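Local coordinates for tartronic semialdehyde reductase (PDB 1YB4), which catalyses the interconversion of tartronate semialdehyde and (R)-glycerate, using NADH or NADPH as the reductant, at residues L6-L11 / I20-A25; I61-V66 / K149-I154; I101-F106 / Y117-V122. One frame throughout, in Å; residues are numbered along the deposited sequence.

Contact 1. Residues L6-L11 / I20-A25; sequences LGFIGL and INLARA
L22 reaches from its helix toward the sheet and meets two residues of the strand, L6 and F8, with one methyl group. CD1 of L22 lies 3.9 Å from CE1 of F8, at the edge of the phenyl ring and close to its plane, and CD1 of L6 comes within 4.2 Å of the same methyl. Both strand side chains cross the leucine at about a right angle. With CG of L22 anti to its carbonyl carbon (chi1 -70°) and the chain extended beyond, CD1 is carried far enough from the helix to do this. A branched, flexible leucine suits the site, since a single methyl can sit between an aliphatic chain and a flat ring. The two segments are the first strand and first helix of a beta-alpha-beta unit of Rossmann type, and G10, in the turn between them, fits the GxGxxG pattern of dinucleotide-binding folds. G7, lying between L6 and F8, has no side chain, and its backbone pairs with strand 61-64. L29 and F63 also touch L22 and help to bury it. The far side of the helix is different in kind. There R24 is exposed, and its guanidinium lies with one face over CG2 of I20, 3.5 Å above the plane, while its NH2 forms a salt bridge with E40.

Contact 2. Residues I61-V66 / K149-I154; sequences IIFIMV and KPLFDI
Strand 61-64, carrying I61 and F63, runs under the helix that carries L151 and F152, the axes of strand 61-64 and helix segment 149-154 making an angle of 37° between their N-to-C directions and approaching to 11.7 Å. This is the helix-on-sheet layering of a Rossmann-type NAD-binding domain, in which helix 142-155, far along the chain, packs over a central parallel strand. A separation of this size is filled by large apolar side chains from both layers. L151 does most of the work. A chi1 of -49° puts its CG beside the backbone N, and a chi2 near 180° then points CD1 at the strand. CD1 of L151 reaches the edge of the F63 ring in the ring plane, 3.6 Å from F63 CZ, so the phenyl presents its rim to the helix. I61 meets the same methyl tip to tip, its CD1 being 3.9 Å from L151 CD1; the beta-branched isoleucine suits the extended strand, and its longer arm spans the gap. F152 is a looser partner: its side chain starts off to one side of the strand, and its CE1 comes only to 4.4 Å of F63 CE1. L6 of the neighbouring strand touches I61, F63 and L151 and widens the apolar layer, while I64 goes to helix 69-77, where it meets V75 and L76. The side of the helix turned from the strand meets solvent: P150 and D153 are exposed there, and one turn links K149 to D153 by a salt bridge, in which NZ of K149 meets OD2 of D153 at 2.8 Å, on the syn side and 21° out of the carboxylate plane.

Contact 3. Residues I101-F106 / Y117-V122; sequences IETKRF and YLDAPV
The first torsion of T103 (chi1 -70°) sets CG2 anti to the backbone N, aiming the methyl at Y117 and D119, and leaves OG1 beside the N, where it bonds to the carbonyl of S99 one turn back. Y117 has CG anti to its own backbone N (chi1 -171°), which extends the phenol toward the helix. The closest approach is that of T103 CG2 to D119 CB, at 3.5 Å; the same methyl lies 3.9 Å from Y117 CE2, oblique to the ring. Threonine fits because its two branches serve different ends, a methyl for packing and a hydroxyl that bonds both S99 O and a water. That water lies in the plane of the tyrosine ring at its edge and joins the segments, 2.7 Å from T103 OG1 and 2.5 Å from Y117 OH. F106 adds apolar cover, its CB 4.2 Å from Y117 CE1. The buried carboxylate of D119 is satisfied elsewhere: OD1 accepts from the backbone N of G166 and from N165, OD2 from the backbone N of Q169. In the fold, helix 100-111 is the crossover of a beta-alpha-beta unit; its 101-106 part runs antiparallel to strand 117-119, at 168°. Farther out, F106 packs against V72 and L76 of helix 69-77, while on the other side of the sheet L118 meets V144 and V148 of helix 142-155.

How the contacts relate
All three contacts belong to one Rossmann-type sheet. Contacts 1 and 2, with centres 8 Å apart, join through adjacent parallel strands: G7 O to F63 N at 2.6 Å and I9 N to F63 O at 2.7 Å are probable hydrogen bonds, and their helices cover the same face. Contact 3 packs its helix on the opposite face, yet its segment 117-122 reaches contact 2, where F152 CZ lies 3.7 Å from A120 CB. Contacts 1 and 3 do not touch, their nearest atoms being about 9 Å apart. Contact 3 is the one nearest the probable active site: the D119 side chain is about 8 Å from that of K172, the predicted active-site residue, whose NZ bonds to V122 O.

Contact 1. Residues L6-L11 / I20-A25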
loop_
_atom_site.group_PDB
_atom_site.type_symbol
_atom_site.label_atom_id
_atom_site.label_comp_id
_atom_site.label_asym_id
_atom_site.label_seq_id
_atom_site.Cartn_x
_atom_site.Cartn_y
_atom_site.Cartn_z
ATOM N N LEU A 6 44.530 6.004 -17.466
ATOM C CA LEU A 6 43.286 5.436 -16.962
ATOM C C LEU A 6 42.947 4.065 -17.483
ATOM O O LEU A 6 43.564 3.586 -18.426
ATOM C CB LEU A 6 42.132 6.390 -17.285
ATOM C CG LEU A 6 42.436 7.887 -17.138
ATOM C CD1 LEU A 6 41.226 8.704 -17.586
ATOM C CD2 LEU A 6 42.821 8.207 -15.693
ATOM N N GLY A 7 41.946 3.454 -16.846
ATOM C CA GLY A 7 41.468 2.128 -17.212
ATOM C C GLY A 7 39.950 2.051 -17.106
ATOM O O GLY A 7 39.359 2.618 -16.191
ATOM N N PHE A 8 39.311 1.363 -18.049
ATOM C CA PHE A 8 37.854 1.226 -18.067
ATOM C C PHE A 8 37.524 -0.264 -18.132
ATOM O O PHE A 8 37.899 -0.948 -19.078
ATOM C CB PHE A 8 37.260 1.945 -19.288
ATOM C CG PHE A 8 36.014 2.738 -18.978
ATOM C CD1 PHE A 8 36.100 4.072 -18.586
ATOM C CD2 PHE A 8 34.761 2.144 -19.048
ATOM C CE1 PHE A 8 34.961 4.799 -18.271
ATOM C CE2 PHE A 8 33.618 2.865 -18.732
ATOM C CZ PHE A 8 33.717 4.194 -18.344
ATOM N N ILE A 9 36.811 -0.764 -17.127
ATOM C CA ILE A 9 36.490 -2.187 -17.068
ATOM C C ILE A 9 35.081 -2.573 -17.514
ATOM O O ILE A 9 34.715 -3.741 -17.476
ATOM C CB ILE A 9 36.764 -2.736 -15.645
ATOM C CG1 ILE A 9 38.247 -2.583 -15.342
ATOM C CG2 ILE A 9 36.374 -4.201 -15.529
ATOM C CD1 ILE A 9 38.687 -3.264 -14.073
ATOM N N GLY A 10 34.293 -1.610 -17.959
ATOM C CA GLY A 10 32.962 -1.954 -18.406
ATOM C C GLY A 10 32.496 -1.070 -19.537
ATOM O O GLY A 10 32.377 0.143 -19.380
ATOM N N LEU A 11 32.243 -1.662 -20.692
ATOM C CA LEU A 11 31.761 -0.876 -21.810
ATOM C C LEU A 11 30.281 -1.178 -21.987
ATOM O O LEU A 11 29.627 -1.693 -21.078
ATOM C CB LEU A 11 32.573 -1.191 -23.076
ATOM C CG LEU A 11 34.065 -0.827 -22.910
ATOM C CD1 LEU A 11 34.860 -1.171 -24.163
ATOM C CD2 LEU A 11 34.193 0.661 -22.606
ATOM N N ILE A 20 34.693 6.622 -24.475
ATOM C CA ILE A 20 34.892 7.445 -25.666
ATOM C C ILE A 20 35.113 8.916 -25.298
ATOM O O ILE A 20 35.895 9.604 -25.938
ATOM C CB ILE A 20 33.696 7.340 -26.634
ATOM C CG1 ILE A 20 33.609 5.920 -27.188
ATOM C CG2 ILE A 20 33.848 8.344 -27.765
ATOM C CD1 ILE A 20 32.624 5.759 -28.338
ATOM N N ASN A 21 34.429 9.407 -24.272
ATOM C CA ASN A 21 34.626 10.793 -23.870
ATOM C C ASN A 21 35.988 11.013 -23.202
ATOM O O ASN A 21 36.597 12.062 -23.379
ATOM C CB ASN A 21 33.520 11.255 -22.918
ATOM C CG ASN A 21 32.483 12.099 -23.611
ATOM O OD1 ASN A 21 31.758 11.624 -24.479
ATOM N ND2 ASN A 21 32.414 13.372 -23.236
ATOM N N LEU A 22 36.453 10.041 -22.421
ATOM C CA LEU A 22 37.750 10.167 -21.758
ATOM C C LEU A 22 38.876 10.085 -22.800
ATOM O O LEU A 22 39.862 10.833 -22.737
ATOM C CB LEU A 22 37.930 9.058 -20.720
ATOM C CG LEU A 22 37.065 9.130 -19.458
ATOM C CD1 LEU A 22 37.290 7.887 -18.647
ATOM C CD2 LEU A 22 37.421 10.366 -18.635
ATOM N N ALA A 23 38.714 9.180 -23.762
ATOM C CA ALA A 23 39.699 9.001 -24.816
ATOM C C ALA A 23 39.754 10.245 -25.699
ATOM O O ALA A 23 40.827 10.675 -26.127
ATOM C CB ALA A 23 39.348 7.773 -25.639
ATOM N N ARG A 24 38.593 10.833 -25.947
ATOM C CA ARG A 24 38.500 12.022 -26.781
ATOM C C ARG A 24 39.185 13.220 -26.139
ATOM O O ARG A 24 39.470 14.203 -26.813
ATOM C CB ARG A 24 37.031 12.370 -27.046
ATOM C CG ARG A 24 36.806 13.394 -28.153
ATOM C CD ARG A 24 36.195 12.722 -29.376
ATOM N NE ARG A 24 34.825 12.294 -29.126
ATOM C CZ ARG A 24 34.146 11.486 -29.929
ATOM N NH1 ARG A 24 32.893 11.143 -29.636
ATOM N NH2 ARG A 24 34.728 11.011 -31.021
ATOM N N ALA A 25 39.442 13.154 -24.839
ATOM C CA ALA A 25 40.091 14.271 -24.163
ATOM C C ALA A 25 41.609 14.129 -24.133
ATOM O O ALA A 25 42.296 14.943 -23.513
ATOM C CB ALA A 25 39.561 14.416 -22.755
#

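Contact 2. Residues I61-V66 / K149-I154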
loop_
_atom_site.group_PDB
_atom_site.type_symbol
_atom_site.label_atom_id
_atom_site.label_comp_id
_atom_site.label_asym_id
_atom_site.label_seq_id
_atom_site.Cartn_x
_atom_site.Cartn_y
_atom_site.Cartn_z
ATOM N N ILE A 61 44.116 5.042 -12.266
ATOM C CA ILE A 61 42.716 5.273 -11.945
ATOM C C ILE A 61 41.918 4.300 -12.821
ATOM O O ILE A 61 42.027 4.313 -14.053
ATOM C CB ILE A 61 42.306 6.733 -12.240
ATOM C CG1 ILE A 61 43.068 7.684 -11.308
ATOM C CG2 ILE A 61 40.811 6.915 -12.024
ATOM C CD1 ILE A 61 42.825 9.167 -11.588
ATOM N N ILE A 62 41.149 3.432 -12.171
ATOM C CA ILE A 62 40.351 2.424 -12.869
ATOM C C ILE A 62 38.838 2.671 -12.749
ATOM O O ILE A 62 38.291 2.702 -11.647
ATOM C CB ILE A 62 40.645 1.002 -12.316
ATOM C CG1 ILE A 62 42.108 0.617 -12.554
ATOM C CG2 ILE A 62 39.715 -0.010 -12.966
ATOM C CD1 ILE A 62 43.083 1.246 -11.582
ATOM N N PHE A 63 38.177 2.829 -13.893
ATOM C CA PHE A 63 36.734 3.060 -13.966
ATOM C C PHE A 63 36.007 1.752 -14.217
ATOM O O PHE A 63 36.355 1.013 -15.140
ATOM C CB PHE A 63 36.412 4.017 -15.113
ATOM C CG PHE A 63 36.813 5.424 -14.842
ATOM C CD1 PHE A 63 35.978 6.265 -14.115
ATOM C CD2 PHE A 63 38.062 5.898 -15.245
ATOM C CE1 PHE A 63 36.386 7.559 -13.785
ATOM C CE2 PHE A 63 38.479 7.188 -14.920
ATOM C CZ PHE A 63 37.642 8.022 -14.188
ATOM N N ILE A 64 34.988 1.480 -13.408
ATOM C CA ILE A 64 34.188 0.273 -13.559
ATOM C C ILE A 64 32.728 0.603 -13.889
ATOM O O ILE A 64 32.065 1.301 -13.128
ATOM C CB ILE A 64 34.215 -0.560 -12.262
ATOM C CG1 ILE A 64 35.644 -1.023 -11.982
ATOM C CG2 ILE A 64 33.233 -1.744 -12.362
ATOM C CD1 ILE A 64 35.790 -1.732 -10.663
HETATM N N MSE A 65 32.239 0.127 -15.035
HETATM C CA MSE A 65 30.844 0.353 -15.409
HETATM C C MSE A 65 30.205 -0.962 -15.834
HETATM O O MSE A 65 30.001 -1.228 -17.025
HETATM C CB MSE A 65 30.703 1.382 -16.534
HETATM C CG MSE A 65 29.237 1.720 -16.893
HETATM SE SE MSE A 65 28.190 2.716 -15.546
HETATM C CE MSE A 65 27.240 1.267 -14.698
ATOM N N VAL A 66 29.895 -1.768 -14.821
ATOM C CA VAL A 66 29.277 -3.079 -14.967
ATOM C C VAL A 66 27.813 -2.979 -14.461
ATOM O O VAL A 66 27.478 -2.071 -13.701
ATOM C CB VAL A 66 30.092 -4.105 -14.149
ATOM C CG1 VAL A 66 29.667 -4.069 -12.719
ATOM C CG2 VAL A 66 29.960 -5.492 -14.735
ATOM N N LYS A 149 38.328 14.320 -9.969
ATOM C CA LYS A 149 37.438 15.411 -10.370
ATOM C C LYS A 149 37.549 15.888 -11.815
ATOM O O LYS A 149 36.531 16.072 -12.476
ATOM C CB LYS A 149 37.609 16.597 -9.409
ATOM C CG LYS A 149 36.647 17.762 -9.640
ATOM C CD LYS A 149 35.194 17.301 -9.774
ATOM C CE LYS A 149 34.232 18.477 -9.679
ATOM N NZ LYS A 149 34.556 19.568 -10.647
ATOM N N PRO A 150 38.778 16.111 -12.321
ATOM C CA PRO A 150 38.955 16.570 -13.712
ATOM C C PRO A 150 38.373 15.584 -14.736
ATOM O O PRO A 150 37.932 15.979 -15.827
ATOM C CB PRO A 150 40.467 16.704 -13.845
ATOM C CG PRO A 150 40.883 17.066 -12.461
ATOM C CD PRO A 150 40.058 16.143 -11.596
ATOM N N LEU A 151 38.384 14.301 -14.377
ATOM C CA LEU A 151 37.845 13.266 -15.249
ATOM C C LEU A 151 36.324 13.283 -15.137
ATOM O O LEU A 151 35.620 13.204 -16.140
ATOM C CB LEU A 151 38.385 11.903 -14.845
ATOM C CG LEU A 151 39.900 11.853 -14.670
ATOM C CD1 LEU A 151 40.307 10.423 -14.357
ATOM C CD2 LEU A 151 40.598 12.356 -15.928
ATOM N N PHE A 152 35.810 13.374 -13.916
ATOM C CA PHE A 152 34.362 13.434 -13.754
ATOM C C PHE A 152 33.834 14.613 -14.584
ATOM O O PHE A 152 32.766 14.520 -15.202
ATOM C CB PHE A 152 33.974 13.649 -12.286
ATOM C CG PHE A 152 34.121 12.426 -11.418
ATOM C CD1 PHE A 152 33.809 11.154 -11.905
ATOM C CD2 PHE A 152 34.519 12.551 -10.091
ATOM C CE1 PHE A 152 33.887 10.019 -11.079
ATOM C CE2 PHE A 152 34.599 11.417 -9.254
ATOM C CZ PHE A 152 34.284 10.157 -9.750
ATOM N N ASP A 153 34.601 15.709 -14.606
ATOM C CA ASP A 153 34.222 16.927 -15.338
ATOM C C ASP A 153 34.000 16.666 -16.811
ATOM O O ASP A 153 33.221 17.358 -17.457
ATOM C CB ASP A 153 35.288 18.018 -15.193
ATOM C CG ASP A 153 35.135 18.831 -13.920
ATOM O OD1 ASP A 153 36.092 19.544 -13.545
ATOM O OD2 ASP A 153 34.061 18.776 -13.300
ATOM N N ILE A 154 34.703 15.676 -17.344
ATOM C CA ILE A 154 34.564 15.314 -18.747
ATOM C C ILE A 154 33.327 14.445 -18.914
ATOM O O ILE A 154 32.648 14.521 -19.926
ATOM C CB ILE A 154 35.769 14.507 -19.230
ATOM C CG1 ILE A 154 37.040 15.323 -19.054
ATOM C CG2 ILE A 154 35.583 14.111 -20.681
ATOM C CD1 ILE A 154 38.285 14.527 -19.292
#

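Contact 3. Residues I101-F106 / Y117-V122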
loop_
_atom_site.group_PDB
_atom_site.type_symbol
_atom_site.label_atom_id
_atom_site.label_comp_id
_atom_site.label_asym_id
_atom_site.label_seq_id
_atom_site.Cartn_x
_atom_site.Cartn_y
_atom_site.Cartn_z
ATOM N N ILE A 101 25.225 -1.072 0.942
ATOM C CA ILE A 101 25.850 -1.884 1.991
ATOM C C ILE A 101 27.067 -2.658 1.444
ATOM O O ILE A 101 28.103 -2.773 2.115
ATOM C CB ILE A 101 24.849 -2.919 2.592
ATOM C CG1 ILE A 101 23.653 -2.206 3.231
ATOM C CG2 ILE A 101 25.543 -3.775 3.629
ATOM C CD1 ILE A 101 22.728 -1.536 2.239
ATOM N N GLU A 102 26.927 -3.193 0.232
ATOM C CA GLU A 102 27.994 -3.944 -0.425
ATOM C C GLU A 102 29.187 -3.043 -0.686
ATOM O O GLU A 102 30.321 -3.379 -0.365
ATOM C CB GLU A 102 27.506 -4.488 -1.767
ATOM C CG GLU A 102 26.356 -5.425 -1.650
ATOM C CD GLU A 102 26.750 -6.670 -0.925
ATOM O OE1 GLU A 102 27.466 -7.497 -1.530
ATOM O OE2 GLU A 102 26.358 -6.806 0.253
ATOM N N THR A 103 28.916 -1.900 -1.303
ATOM C CA THR A 103 29.963 -0.943 -1.612
ATOM C C THR A 103 30.791 -0.650 -0.367
ATOM O O THR A 103 32.012 -0.521 -0.448
ATOM C CB THR A 103 29.368 0.358 -2.173
ATOM O OG1 THR A 103 28.831 0.106 -3.480
ATOM C CG2 THR A 103 30.431 1.444 -2.259
ATOM N N LYS A 104 30.129 -0.560 0.783
ATOM C CA LYS A 104 30.821 -0.299 2.035
ATOM C C LYS A 104 31.948 -1.302 2.219
ATOM O O LYS A 104 33.074 -0.917 2.526
ATOM C CB LYS A 104 29.855 -0.405 3.218
ATOM C CG LYS A 104 28.783 0.688 3.297
ATOM C CD LYS A 104 29.280 1.943 4.012
ATOM C CE LYS A 104 28.156 2.962 4.210
ATOM N NZ LYS A 104 27.073 2.476 5.115
ATOM N N ARG A 105 31.664 -2.586 2.017
ATOM C CA ARG A 105 32.713 -3.578 2.209
ATOM C C ARG A 105 33.674 -3.761 1.034
ATOM O O ARG A 105 34.820 -4.152 1.231
ATOM C CB ARG A 105 32.130 -4.925 2.648
ATOM C CG ARG A 105 31.453 -5.736 1.577
ATOM C CD ARG A 105 31.329 -7.189 2.041
ATOM N NE ARG A 105 30.579 -8.018 1.104
ATOM C CZ ARG A 105 29.270 -7.907 0.887
ATOM N NH1 ARG A 105 28.555 -6.997 1.542
ATOM N NH2 ARG A 105 28.680 -8.714 0.014
ATOM N N PHE A 106 33.231 -3.484 -0.184
ATOM C CA PHE A 106 34.139 -3.601 -1.325
ATOM C C PHE A 106 35.236 -2.560 -1.101
ATOM O O PHE A 106 36.432 -2.835 -1.259
ATOM C CB PHE A 106 33.415 -3.288 -2.638
ATOM C CG PHE A 106 32.413 -4.330 -3.053
ATOM C CD1 PHE A 106 32.146 -5.433 -2.244
ATOM C CD2 PHE A 106 31.734 -4.208 -4.266
ATOM C CE1 PHE A 106 31.216 -6.399 -2.639
ATOM C CE2 PHE A 106 30.802 -5.167 -4.671
ATOM C CZ PHE A 106 30.541 -6.267 -3.854
ATOM N N TYR A 117 39.140 4.242 -3.058
ATOM C CA TYR A 117 37.890 3.831 -3.688
ATOM C C TYR A 117 36.874 4.957 -3.675
ATOM O O TYR A 117 36.648 5.601 -2.651
ATOM C CB TYR A 117 37.311 2.632 -2.928
ATOM C CG TYR A 117 36.127 1.938 -3.576
ATOM C CD1 TYR A 117 36.258 0.648 -4.099
ATOM C CD2 TYR A 117 34.876 2.554 -3.650
ATOM C CE1 TYR A 117 35.175 -0.019 -4.678
ATOM C CE2 TYR A 117 33.789 1.899 -4.231
ATOM C CZ TYR A 117 33.948 0.614 -4.740
ATOM O OH TYR A 117 32.879 -0.044 -5.305
ATOM N N LEU A 118 36.277 5.203 -4.830
ATOM C CA LEU A 118 35.238 6.209 -4.931
ATOM C C LEU A 118 34.045 5.494 -5.531
ATOM O O LEU A 118 34.183 4.854 -6.573
ATOM C CB LEU A 118 35.620 7.354 -5.879
ATOM C CG LEU A 118 36.671 8.416 -5.562
ATOM C CD1 LEU A 118 36.595 9.495 -6.645
ATOM C CD2 LEU A 118 36.439 9.014 -4.174
ATOM N N ASP A 119 32.893 5.545 -4.871
ATOM C CA ASP A 119 31.712 4.944 -5.466
ATOM C C ASP A 119 31.001 6.172 -6.000
ATOM O O ASP A 119 30.634 7.072 -5.250
ATOM C CB ASP A 119 30.845 4.189 -4.444
ATOM C CG ASP A 119 30.522 5.009 -3.202
ATOM O OD1 ASP A 119 31.428 5.251 -2.378
ATOM O OD2 ASP A 119 29.351 5.402 -3.039
ATOM N N ALA A 120 30.862 6.238 -7.314
ATOM C CA ALA A 120 30.221 7.386 -7.915
ATOM C C ALA A 120 29.137 6.985 -8.918
ATOM O O ALA A 120 29.302 7.144 -10.139
ATOM C CB ALA A 120 31.270 8.272 -8.587
ATOM N N PRO A 121 28.020 6.433 -8.414
ATOM C CA PRO A 121 26.928 6.037 -9.304
ATOM C C PRO A 121 26.551 7.237 -10.168
ATOM O O PRO A 121 26.792 8.389 -9.782
ATOM C CB PRO A 121 25.812 5.638 -8.337
ATOM C CG PRO A 121 26.173 6.346 -7.037
ATOM C CD PRO A 121 27.666 6.194 -7.003
ATOM N N VAL A 122 25.965 6.978 -11.334
ATOM C CA VAL A 122 25.589 8.061 -12.226
ATOM C C VAL A 122 24.132 7.980 -12.668
ATOM O O VAL A 122 23.505 6.928 -12.592
ATOM C CB VAL A 122 26.487 8.057 -13.482
ATOM C CG1 VAL A 122 26.332 6.762 -14.228
ATOM C CG2 VAL A 122 26.117 9.193 -14.379
HETATM O O HOH W 1 30.587 1.032 -5.270
#